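Local coordinates for protein sucrose 6(F)-phosphate phosphorylase (Thermoanaerobacterium thermosaccharolyticum DSM 571, PDB 6S9V) that is a phosphorylase of the alpha-amylase family, built round a closed parallel barrel of eight strands, at residues 146-151 with 169-174; 211-216 with 251-256; 215-220 with 229-234; 271-276 with 315-320. All coordinates share one frame; numbering follows the deposited sequence.

The contacts gather loops at the C-terminal ends of the barrel strands and the excursion 146-174. Contact 2 joins two neighbouring barrel loops; contact 3 starts from the loop after strand 207-210 and shares Tyr215 and Val216, its centre about 11 Å from that of contact 2. Contacts 1 and 2 have centres about 15 Å apart and meet at one sulfate ion, which takes hydrogen bonds from Arg148, Tyr215 and His358. Phe171 of contact 1 and Asp211 of contact 2 also lie by a bound BTB molecule, which suggests a pocket there. Contact 4 joins contact 2 through His254 ND1 and Asp317 OD2, 2.8 Å apart. Contacts 1 and 4 do not touch, with nearest atoms about 6 Å apart.

Contact 1: 146-151 with 169-174; sequences FLRRTL and TTFGKT. With SO4 (sulfate ion), chain I; SO4 (sulfate ion), chain D.
Arg149 lies across the 169-174 loop with its guanidinium edge turned to two carbonyls. NE donates to Gly172 O at 3.0 Å, nearly straight (170°) and on a lone pair in the carbonyl plane. NH2 reaches Thr174 O at 2.9 Å through a more bent bond. Both acceptors lie close to the guanidinium plane, whereas Thr169 OG1 sits over one face and is bonded instead to Ser154. A sharp bend at chi3 (-76°) turns the group towards these acceptors; NH1 also donates to Leu151 O, and NH2 pairs with Asp175, bonds that should fix its rotation.

Arg148 leaves in another direction. Its CG packs 3.7 Å from Phe171 CE1, the two side chains running alongside each other with guanidinium and ring planes 79° apart. Beyond the bends at chi2 and chi3, NE and NH2 converge on sulfate oxygen O2 (chain D), at 3.0 Å and 2.9 Å, while Phe146 CZ lies over one guanidinium face. Water 1 joins Arg148 N to Thr170 O. Lys173 NZ donates to O1 of the other sulfate (chain I), which Arg417 also binds.

Both loops belong to the insertion between barrel strands 92-97 and 207-210, the place of domain B in the alpha-amylase family. Segment 146-151 lies between helix 139-142 and strand 153-157; the other follows strand 164-168. Phe171 meets Tyr215 edge-to-face and touches Gln179, tying the pair to the loop after strand 207-210 and to strand 179-181.

Contact 2: 211-216 with 251-256; sequences DAVGYV and LEVHSQ. With SO4 (sulfate ion), chain D.
Glu252 extends CG opposite its backbone N (chi1 174°) and then turns at chi2, which carries OE1 to the backbone N of Ala212. The setting is the alpha-amylase type of TIM barrel: segment 211-216 follows strand 207-210, and segment 251-256 leaves the end of strand 248-251, so the contact spans two adjacent loops at the C-terminal ends of the strands. The bond from Ala212 N to Glu252 OE1 is 2.8 Å long and nearly straight at 169°, although the donor stands above the carboxylate plane.

Asp211 runs alongside Glu252 in the same direction, carboxylate planes 37° apart. Its OD1 lies 3.4 Å from Glu252 OE1 without a hydrogen bond between them. Arg209 forms a salt bridge with Asp211 OD1, and the same oxygen is hydrogen-bonded to O4 of a bound BTB molecule.

The apolar part of the contact is Val213 CG1, which packs 3.7 Å from Val253 CG2, with Leu235 of helix 230-244 against Val213. Tyr215 OH donates to sulfate O1 (chain D). Water 3 bridges the loops, accepting from Gly214 N at 2.8 Å and donating to Glu252 O at 2.7 Å.

Contact 3: 215-220 with 229-234; sequences YVIKKI and PEIYEF. With SO4 (sulfate ion), chain D.
Val216 and Ile217 are the bumps that the loop presses against the first turn of helix 230-244. Val216 CG2 meets the tip of Ile231, CD1, at 3.5 Å, tighter than usual van der Waals contact, and the two side chains cross at about a right angle. The same methyl also approaches Phe234 CD2 at 4.0 Å, so it sits in the hollow between residues three apart on the helix. Ile231 is extended from the backbone (chi1 -175°) and bent at chi2, which brings CD1 between Val216 and Ile217.

Ile217 fits against the start of the helix, at Glu230 and Ile231. Its CG1 rests 3.7 Å from Ile231 CA, while CG2 is 3.8 Å from Glu230 CB; this side chain crosses Glu230 at about a right angle. The nearest pair of CA atoms lies here, Ile217 CA and Ile231 CA, 6.1 Å apart.

At the outer margin, Lys219 makes a salt bridge to Glu230. The modelled gap between Lys219 NZ and Glu230 OE2, 2.4 Å, is very short, so its exact length is doubtful. Glu230 folds back at chi2 (85°) to present its carboxylate to the lysine. Lys218 takes another course, its NZ donating to Tyr215 O and pairing with Asp181.

Arg190 and Leu193 of helix 187-202, the preceding barrel helix, pack on Phe234. The arrangement is that of a TIM barrel's beta-alpha loop: the connection leaving strand 207-210 folds back on the N-terminal turn of the helix it leads into.

Contact 4: 271-276 with 315-320; sequences YDFILP and KPDLDG
Asp317 and Leu318 make the contact of 315-320 with Phe273 and Ile274, and the approach to them begins at Lys315. Its NZ forms a salt bridge with Asp319 OD1 at 2.9 Å, tying the residue before the turn to its last residue, while its carbonyl accepts from His358 ND1. Pro316, preceded by a cis peptide bond, starts a type I beta turn that is closed by Asp319 N bonding to Pro316 O.

Asp317 comes next and points at the other segment. Its OD2 lies 3.2 Å from Phe273 CB, with the carboxylate and ring planes 87° apart; chi1 of -55° sets CG beside the backbone N. This buried oxygen is satisfied by a hydrogen bond with His254 ND1, and the His254 ring stacks on Phe273, so His254 touches both Asp317 and Phe273. The carbonyl of Asp317 meets Ile274 CG1 at 3.7 Å.

Leu318 adds the apolar part: CD1 packs 3.9 Å from Ile274 CG2, and CD2 approaches Phe273 O. Leu318 also touches Met290 of helix 289-295, and Ile274 touches Tyr294 of the same helix. The closing residue of the turn, Asp319, is the one held by Lys315.

Across from the turn, Asp272 caps the turn into helix 275-285: OD1 accepts from Ile274 N at 3.2 Å and from Leu275 N at 2.9 Å. Its OD2 pairs with Arg298. The arrangement belongs to the loop side of a TIM barrel, where the segment leaving strand 269-271 for helix 275-285 is packed against a turn of the long connection following strand 302-304.

Contact 1: 146-151 with 169-174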
# COMPACT_ATOMS: atom_id res chain seq x y z
N PHE A 146 -7.45 -7.49 18.29
CA PHE A 146 -7.83 -7.38 16.88
C PHE A 146 -7.15 -8.52 16.14
O PHE A 146 -6.00 -8.41 15.70
CB PHE A 146 -7.44 -6.00 16.35
CG PHE A 146 -7.78 -5.79 14.89
CD1 PHE A 146 -9.03 -6.11 14.39
CD2 PHE A 146 -6.87 -5.17 14.05
CE1 PHE A 146 -9.33 -5.89 13.05
CE2 PHE A 146 -7.17 -4.94 12.72
CZ PHE A 146 -8.40 -5.29 12.22
N LEU A 147 -7.89 -9.61 15.96
CA LEU A 147 -7.33 -10.84 15.40
C LEU A 147 -7.41 -10.80 13.89
O LEU A 147 -8.40 -10.33 13.31
CB LEU A 147 -8.10 -12.05 15.93
CG LEU A 147 -8.01 -12.29 17.44
CD1 LEU A 147 -8.83 -13.51 17.83
CD2 LEU A 147 -6.56 -12.45 17.87
N ARG A 148 -6.35 -11.28 13.24
CA ARG A 148 -6.29 -11.40 11.79
C ARG A 148 -6.24 -12.85 11.35
O ARG A 148 -6.06 -13.13 10.16
CB ARG A 148 -5.08 -10.64 11.25
CG ARG A 148 -4.87 -9.27 11.88
CD ARG A 148 -6.09 -8.37 11.77
NE ARG A 148 -6.44 -8.06 10.39
CZ ARG A 148 -7.60 -8.35 9.81
NH1 ARG A 148 -8.57 -8.96 10.49
NH2 ARG A 148 -7.80 -8.02 8.54
N ARG A 149 -6.33 -13.78 12.30
CA ARG A 149 -6.50 -15.20 12.05
C ARG A 149 -7.12 -15.78 13.32
O ARG A 149 -7.23 -15.09 14.34
CB ARG A 149 -5.19 -15.89 11.67
CG ARG A 149 -4.23 -16.07 12.82
CD ARG A 149 -2.78 -16.22 12.34
NE ARG A 149 -2.49 -17.54 11.79
CZ ARG A 149 -2.17 -18.61 12.51
NH1 ARG A 149 -2.12 -18.55 13.84
NH2 ARG A 149 -1.89 -19.75 11.90
N THR A 150 -7.53 -17.05 13.24
CA THR A 150 -8.33 -17.62 14.33
C THR A 150 -7.63 -17.48 15.67
O THR A 150 -8.26 -17.11 16.68
CB THR A 150 -8.63 -19.09 14.03
OG1 THR A 150 -9.25 -19.20 12.75
CG2 THR A 150 -9.56 -19.64 15.08
N LEU A 151 -6.34 -17.80 15.73
CA LEU A 151 -5.54 -17.61 16.92
C LEU A 151 -4.29 -16.83 16.56
O LEU A 151 -3.67 -17.11 15.52
CB LEU A 151 -5.14 -18.94 17.56
CG LEU A 151 -6.28 -19.78 18.14
CD1 LEU A 151 -5.75 -21.14 18.57
CD2 LEU A 151 -6.94 -19.06 19.31
N THR A 169 2.02 -15.25 16.13
CA THR A 169 1.92 -15.19 14.67
C THR A 169 0.61 -14.46 14.38
O THR A 169 -0.46 -15.07 14.41
CB THR A 169 1.96 -16.57 14.03
OG1 THR A 169 0.86 -17.37 14.50
CG2 THR A 169 3.27 -17.27 14.38
N THR A 170 0.70 -13.15 14.12
CA THR A 170 -0.48 -12.34 13.85
C THR A 170 -1.18 -12.79 12.57
O THR A 170 -2.41 -12.82 12.51
CB THR A 170 -0.10 -10.86 13.75
OG1 THR A 170 0.36 -10.39 15.02
CG2 THR A 170 -1.28 -10.02 13.29
N PHE A 171 -0.40 -13.11 11.54
CA PHE A 171 -0.92 -13.47 10.23
C PHE A 171 -0.53 -14.90 9.88
O PHE A 171 0.41 -15.47 10.43
CB PHE A 171 -0.37 -12.53 9.15
CG PHE A 171 -0.65 -11.09 9.40
CD1 PHE A 171 -1.89 -10.56 9.10
CD2 PHE A 171 0.32 -10.25 9.93
CE1 PHE A 171 -2.16 -9.23 9.31
CE2 PHE A 171 0.05 -8.92 10.16
CZ PHE A 171 -1.19 -8.41 9.86
N GLY A 172 -1.25 -15.46 8.92
CA GLY A 172 -0.90 -16.76 8.39
C GLY A 172 -2.11 -17.57 8.03
O GLY A 172 -2.95 -17.87 8.88
N LYS A 173 -2.22 -17.93 6.75
CA LYS A 173 -3.34 -18.73 6.28
C LYS A 173 -3.15 -20.21 6.57
O LYS A 173 -4.13 -20.96 6.56
CB LYS A 173 -3.52 -18.52 4.77
CG LYS A 173 -3.87 -17.08 4.40
CD LYS A 173 -4.07 -16.94 2.90
CE LYS A 173 -4.82 -15.66 2.54
NZ LYS A 173 -4.15 -14.44 3.05
N THR A 174 -1.92 -20.65 6.83
CA THR A 174 -1.65 -22.01 7.27
C THR A 174 -1.48 -22.02 8.78
O THR A 174 -1.21 -21.00 9.41
CB THR A 174 -0.39 -22.58 6.61
OG1 THR A 174 0.77 -21.86 7.05
CG2 THR A 174 -0.48 -22.48 5.10
S SO4 I . -2.79 -11.92 1.03
O1 SO4 I . -2.68 -12.31 2.43
O2 SO4 I . -2.99 -10.48 0.95
O3 SO4 I . -3.92 -12.62 0.42
O4 SO4 I . -1.57 -12.28 0.31
S SO4 D . -4.62 -5.50 7.60
O1 SO4 D . -4.59 -4.58 8.74
O2 SO4 D . -5.25 -6.76 7.97
O3 SO4 D . -5.37 -4.87 6.52
O4 SO4 D . -3.26 -5.79 7.16
O HOH W 1 -4.21 -12.36 14.54
O HOH W 2 -3.50 -14.08 8.10

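Contact 2: 211-216 with 251-256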
# COMPACT_ATOMS: atom_id res chain seq x y z
N ASP A 211 5.40 -2.40 6.44
CA ASP A 211 4.25 -3.28 6.33
C ASP A 211 3.70 -3.63 7.71
O ASP A 211 4.46 -3.98 8.62
CB ASP A 211 4.65 -4.56 5.59
CG ASP A 211 3.53 -5.58 5.55
OD1 ASP A 211 2.50 -5.31 4.90
OD2 ASP A 211 3.69 -6.66 6.17
N ALA A 212 2.38 -3.53 7.86
CA ALA A 212 1.69 -3.99 9.06
C ALA A 212 2.29 -3.37 10.32
O ALA A 212 2.29 -3.98 11.39
CB ALA A 212 1.72 -5.53 9.15
N VAL A 213 2.77 -2.13 10.22
CA VAL A 213 3.45 -1.52 11.35
C VAL A 213 2.51 -1.38 12.55
O VAL A 213 2.96 -1.44 13.70
CB VAL A 213 4.05 -0.16 10.94
CG1 VAL A 213 2.96 0.86 10.64
CG2 VAL A 213 5.00 0.36 12.03
N GLY A 214 1.21 -1.27 12.30
CA GLY A 214 0.28 -1.12 13.41
C GLY A 214 0.26 -2.29 14.37
O GLY A 214 -0.24 -2.16 15.49
N TYR A 215 0.81 -3.44 13.97
CA TYR A 215 0.74 -4.65 14.77
C TYR A 215 1.97 -4.91 15.64
O TYR A 215 1.97 -5.88 16.39
CB TYR A 215 0.52 -5.86 13.85
CG TYR A 215 -0.81 -5.82 13.16
CD1 TYR A 215 -1.94 -6.33 13.77
CD2 TYR A 215 -0.95 -5.23 11.91
CE1 TYR A 215 -3.16 -6.29 13.16
CE2 TYR A 215 -2.18 -5.17 11.28
CZ TYR A 215 -3.28 -5.71 11.91
OH TYR A 215 -4.52 -5.67 11.31
N VAL A 216 2.99 -4.05 15.58
CA VAL A 216 4.26 -4.44 16.18
C VAL A 216 4.24 -4.43 17.71
O VAL A 216 5.03 -5.15 18.33
CB VAL A 216 5.43 -3.55 15.70
CG1 VAL A 216 5.63 -3.71 14.20
CG2 VAL A 216 5.24 -2.07 16.09
N LEU A 251 4.39 4.70 6.17
CA LEU A 251 3.69 3.81 7.09
C LEU A 251 2.38 3.33 6.47
O LEU A 251 1.60 4.13 5.96
CB LEU A 251 3.41 4.49 8.42
CG LEU A 251 4.62 4.84 9.29
CD1 LEU A 251 5.66 5.67 8.58
CD2 LEU A 251 4.12 5.55 10.56
N GLU A 252 2.14 2.02 6.54
CA GLU A 252 0.89 1.43 6.10
C GLU A 252 0.05 1.10 7.33
O GLU A 252 0.36 0.17 8.07
CB GLU A 252 1.12 0.16 5.29
CG GLU A 252 -0.17 -0.57 4.93
CD GLU A 252 -0.36 -1.89 5.67
OE1 GLU A 252 0.62 -2.64 5.82
OE2 GLU A 252 -1.49 -2.16 6.13
N VAL A 253 -1.02 1.87 7.54
CA VAL A 253 -1.89 1.71 8.69
C VAL A 253 -3.33 1.80 8.19
O VAL A 253 -3.75 2.85 7.69
CB VAL A 253 -1.64 2.77 9.77
CG1 VAL A 253 -2.62 2.63 10.95
CG2 VAL A 253 -0.21 2.69 10.27
N HIS A 254 -4.06 0.69 8.29
CA HIS A 254 -5.51 0.69 8.07
C HIS A 254 -6.16 0.91 9.43
O HIS A 254 -6.17 0.02 10.28
CB HIS A 254 -5.95 -0.63 7.44
CG HIS A 254 -5.49 -0.79 6.03
ND1 HIS A 254 -5.96 -0.01 5.00
CD2 HIS A 254 -4.57 -1.62 5.48
CE1 HIS A 254 -5.38 -0.38 3.87
NE2 HIS A 254 -4.54 -1.36 4.13
N SER A 255 -6.72 2.10 9.64
CA SER A 255 -7.31 2.44 10.92
C SER A 255 -8.31 3.57 10.72
O SER A 255 -8.49 4.08 9.61
CB SER A 255 -6.23 2.84 11.94
OG SER A 255 -6.82 3.16 13.18
N GLN A 256 -8.97 3.96 11.81
CA GLN A 256 -9.83 5.13 11.78
C GLN A 256 -8.99 6.35 11.42
O GLN A 256 -7.78 6.39 11.67
CB GLN A 256 -10.52 5.33 13.12
CG GLN A 256 -11.39 4.17 13.56
CD GLN A 256 -12.07 4.43 14.90
OE1 GLN A 256 -11.66 5.31 15.66
NE2 GLN A 256 -13.10 3.65 15.20
S SO4 D . -4.62 -5.50 7.60
O1 SO4 D . -4.59 -4.58 8.74
O2 SO4 D . -5.25 -6.76 7.97
O3 SO4 D . -5.37 -4.87 6.52
O4 SO4 D . -3.26 -5.79 7.16
O HOH W 3 -0.50 -1.39 10.06

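Contact 3: 215-220 with 229-234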
# COMPACT_ATOMS: atom_id res chain seq x y z
N TYR A 215 0.81 -3.44 13.97
CA TYR A 215 0.74 -4.65 14.77
C TYR A 215 1.97 -4.91 15.64
O TYR A 215 1.97 -5.88 16.39
CB TYR A 215 0.52 -5.86 13.85
CG TYR A 215 -0.81 -5.82 13.16
CD1 TYR A 215 -1.94 -6.33 13.77
CD2 TYR A 215 -0.95 -5.23 11.91
CE1 TYR A 215 -3.16 -6.29 13.16
CE2 TYR A 215 -2.18 -5.17 11.28
CZ TYR A 215 -3.28 -5.71 11.91
OH TYR A 215 -4.52 -5.67 11.31
N VAL A 216 2.99 -4.05 15.58
CA VAL A 216 4.26 -4.44 16.18
C VAL A 216 4.24 -4.43 17.71
O VAL A 216 5.03 -5.15 18.33
CB VAL A 216 5.43 -3.55 15.70
CG1 VAL A 216 5.63 -3.71 14.20
CG2 VAL A 216 5.24 -2.07 16.09
N ILE A 217 3.34 -3.68 18.35
CA ILE A 217 3.28 -3.64 19.81
C ILE A 217 2.17 -4.58 20.29
O ILE A 217 0.99 -4.39 19.97
CB ILE A 217 3.04 -2.22 20.34
CG1 ILE A 217 4.14 -1.26 19.87
CG2 ILE A 217 2.95 -2.23 21.87
CD1 ILE A 217 5.56 -1.68 20.26
N LYS A 218 2.56 -5.58 21.07
CA LYS A 218 1.63 -6.46 21.75
C LYS A 218 1.58 -6.06 23.22
O LYS A 218 2.63 -5.89 23.85
CB LYS A 218 2.03 -7.93 21.61
CG LYS A 218 1.76 -8.54 20.24
CD LYS A 218 2.66 -7.93 19.17
CE LYS A 218 2.61 -8.75 17.90
NZ LYS A 218 3.36 -8.12 16.80
N LYS A 219 0.37 -5.89 23.74
CA LYS A 219 0.21 -5.58 25.16
C LYS A 219 -1.07 -6.24 25.64
O LYS A 219 -2.15 -5.95 25.11
CB LYS A 219 0.16 -4.07 25.40
CG LYS A 219 0.08 -3.66 26.87
CD LYS A 219 -0.15 -2.16 27.02
CE LYS A 219 1.16 -1.38 26.95
NZ LYS A 219 1.02 0.01 27.46
N ILE A 220 -0.96 -7.11 26.65
CA ILE A 220 -2.14 -7.79 27.18
C ILE A 220 -3.10 -6.75 27.73
O ILE A 220 -2.69 -5.79 28.41
CB ILE A 220 -1.74 -8.81 28.26
CG1 ILE A 220 -0.87 -9.92 27.66
CG2 ILE A 220 -2.99 -9.40 28.90
CD1 ILE A 220 -1.47 -10.59 26.45
N PRO A 229 1.34 4.67 24.13
CA PRO A 229 2.34 5.42 23.35
C PRO A 229 3.48 4.56 22.80
O PRO A 229 4.35 5.09 22.10
CB PRO A 229 2.87 6.43 24.37
CG PRO A 229 2.82 5.67 25.65
CD PRO A 229 1.59 4.78 25.58
N GLU A 230 3.48 3.27 23.12
CA GLU A 230 4.60 2.41 22.75
C GLU A 230 4.87 2.42 21.25
O GLU A 230 6.03 2.41 20.81
CB GLU A 230 4.34 0.98 23.23
CG GLU A 230 4.45 0.79 24.74
CD GLU A 230 3.17 1.12 25.50
OE1 GLU A 230 2.21 1.66 24.89
OE2 GLU A 230 3.11 0.83 26.71
N ILE A 231 3.81 2.42 20.43
CA ILE A 231 4.02 2.37 18.99
C ILE A 231 4.85 3.56 18.52
O ILE A 231 5.67 3.45 17.61
CB ILE A 231 2.67 2.28 18.25
CG1 ILE A 231 2.89 2.10 16.75
CG2 ILE A 231 1.83 3.52 18.50
CD1 ILE A 231 3.11 0.69 16.35
N TYR A 232 4.67 4.73 19.16
CA TYR A 232 5.39 5.92 18.71
C TYR A 232 6.86 5.87 19.08
O TYR A 232 7.70 6.46 18.39
CB TYR A 232 4.71 7.17 19.28
CG TYR A 232 3.61 7.66 18.38
CD1 TYR A 232 3.91 8.35 17.21
CD2 TYR A 232 2.27 7.43 18.67
CE1 TYR A 232 2.93 8.79 16.37
CE2 TYR A 232 1.27 7.87 17.82
CZ TYR A 232 1.61 8.56 16.67
OH TYR A 232 0.65 9.02 15.80
N GLU A 233 7.21 5.15 20.15
CA GLU A 233 8.62 4.96 20.48
C GLU A 233 9.34 4.15 19.40
O GLU A 233 10.49 4.45 19.06
CB GLU A 233 8.72 4.27 21.84
CG GLU A 233 8.02 5.01 22.97
CD GLU A 233 8.07 4.26 24.28
OE1 GLU A 233 9.16 3.80 24.66
OE2 GLU A 233 7.01 4.12 24.93
N PHE A 234 8.67 3.13 18.86
CA PHE A 234 9.24 2.38 17.75
C PHE A 234 9.29 3.22 16.48
O PHE A 234 10.30 3.22 15.77
CB PHE A 234 8.42 1.11 17.50
CG PHE A 234 8.87 0.34 16.29
CD1 PHE A 234 10.01 -0.46 16.34
CD2 PHE A 234 8.18 0.44 15.09
CE1 PHE A 234 10.44 -1.15 15.23
CE2 PHE A 234 8.60 -0.26 13.98
CZ PHE A 234 9.73 -1.06 14.05
S SO4 D . -4.62 -5.50 7.60
O1 SO4 D . -4.59 -4.58 8.74
O2 SO4 D . -5.25 -6.76 7.97
O3 SO4 D . -5.37 -4.87 6.52
O4 SO4 D . -3.26 -5.79 7.16

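Contact 4: 271-276 with 315-320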
# COMPACT_ATOMS: atom_id res chain seq x y z
N TYR A 271 -0.38 6.51 3.73
CA TYR A 271 -1.17 6.25 2.54
C TYR A 271 -2.54 6.88 2.68
O TYR A 271 -3.15 6.85 3.75
CB TYR A 271 -1.35 4.75 2.32
CG TYR A 271 -0.16 4.03 1.76
CD1 TYR A 271 0.17 4.14 0.41
CD2 TYR A 271 0.62 3.21 2.56
CE1 TYR A 271 1.26 3.47 -0.11
CE2 TYR A 271 1.71 2.54 2.05
CZ TYR A 271 2.02 2.67 0.71
OH TYR A 271 3.10 2.01 0.19
N ASP A 272 -3.06 7.40 1.57
CA ASP A 272 -4.42 7.91 1.55
C ASP A 272 -5.36 6.72 1.32
O ASP A 272 -5.62 6.33 0.19
CB ASP A 272 -4.58 8.97 0.47
CG ASP A 272 -5.90 9.71 0.58
OD1 ASP A 272 -6.86 9.13 1.12
OD2 ASP A 272 -5.98 10.88 0.14
N PHE A 273 -5.84 6.13 2.41
CA PHE A 273 -6.75 4.99 2.33
C PHE A 273 -8.22 5.39 2.32
O PHE A 273 -9.09 4.51 2.32
CB PHE A 273 -6.47 4.02 3.48
CG PHE A 273 -5.20 3.19 3.30
CD1 PHE A 273 -4.87 2.62 2.06
CD2 PHE A 273 -4.34 3.00 4.36
CE1 PHE A 273 -3.72 1.86 1.91
CE2 PHE A 273 -3.18 2.24 4.22
CZ PHE A 273 -2.87 1.67 2.99
N ILE A 274 -8.52 6.68 2.31
CA ILE A 274 -9.89 7.18 2.25
C ILE A 274 -10.28 7.52 0.81
O ILE A 274 -11.44 7.33 0.42
CB ILE A 274 -10.06 8.39 3.17
CG1 ILE A 274 -9.95 7.96 4.64
CG2 ILE A 274 -11.39 9.09 2.95
CD1 ILE A 274 -9.67 9.10 5.59
N LEU A 275 -9.33 8.02 0.03
CA LEU A 275 -9.63 8.42 -1.34
C LEU A 275 -10.15 7.29 -2.22
O LEU A 275 -11.02 7.56 -3.07
CB LEU A 275 -8.39 9.05 -1.98
CG LEU A 275 -8.59 9.78 -3.31
CD1 LEU A 275 -9.38 11.06 -3.15
CD2 LEU A 275 -7.23 10.05 -3.95
N PRO A 276 -9.64 6.05 -2.14
CA PRO A 276 -10.12 5.02 -3.09
C PRO A 276 -11.63 4.82 -3.03
O PRO A 276 -12.30 4.85 -4.08
CB PRO A 276 -9.34 3.77 -2.67
CG PRO A 276 -8.08 4.32 -2.02
CD PRO A 276 -8.54 5.56 -1.30
N LYS A 315 -13.82 -0.68 6.14
CA LYS A 315 -13.63 -0.57 7.59
C LYS A 315 -12.25 -1.08 8.00
O LYS A 315 -11.83 -2.14 7.52
CB LYS A 315 -14.68 -1.38 8.37
CG LYS A 315 -16.10 -0.93 8.21
CD LYS A 315 -17.03 -1.86 9.01
CE LYS A 315 -16.78 -1.78 10.51
NZ LYS A 315 -17.01 -0.41 11.05
N PRO A 316 -11.56 -0.41 8.93
CA PRO A 316 -11.95 0.77 9.72
C PRO A 316 -11.65 2.11 9.05
O PRO A 316 -11.95 3.15 9.64
CB PRO A 316 -11.09 0.61 10.98
CG PRO A 316 -9.81 0.01 10.45
CD PRO A 316 -10.25 -0.95 9.35
N ASP A 317 -11.08 2.08 7.84
CA ASP A 317 -10.51 3.28 7.24
C ASP A 317 -11.53 4.40 7.08
O ASP A 317 -11.20 5.59 7.19
CB ASP A 317 -9.88 2.94 5.89
CG ASP A 317 -8.86 1.82 5.99
OD1 ASP A 317 -9.26 0.70 6.36
OD2 ASP A 317 -7.67 2.07 5.71
N LEU A 318 -12.78 4.04 6.77
CA LEU A 318 -13.85 5.00 6.57
C LEU A 318 -14.79 5.11 7.77
O LEU A 318 -15.83 5.77 7.67
CB LEU A 318 -14.66 4.61 5.32
CG LEU A 318 -14.06 4.87 3.93
CD1 LEU A 318 -14.08 6.35 3.62
CD2 LEU A 318 -12.66 4.34 3.76
N ASP A 319 -14.43 4.50 8.91
CA ASP A 319 -15.26 4.59 10.10
C ASP A 319 -15.50 6.04 10.48
O ASP A 319 -14.56 6.84 10.55
CB ASP A 319 -14.61 3.87 11.28
CG ASP A 319 -14.71 2.35 11.20
OD1 ASP A 319 -15.31 1.82 10.25
OD2 ASP A 319 -14.17 1.69 12.11
N GLY A 320 -16.77 6.38 10.74
CA GLY A 320 -17.13 7.73 11.11
C GLY A 320 -17.22 8.71 9.97
O GLY A 320 -17.56 9.87 10.19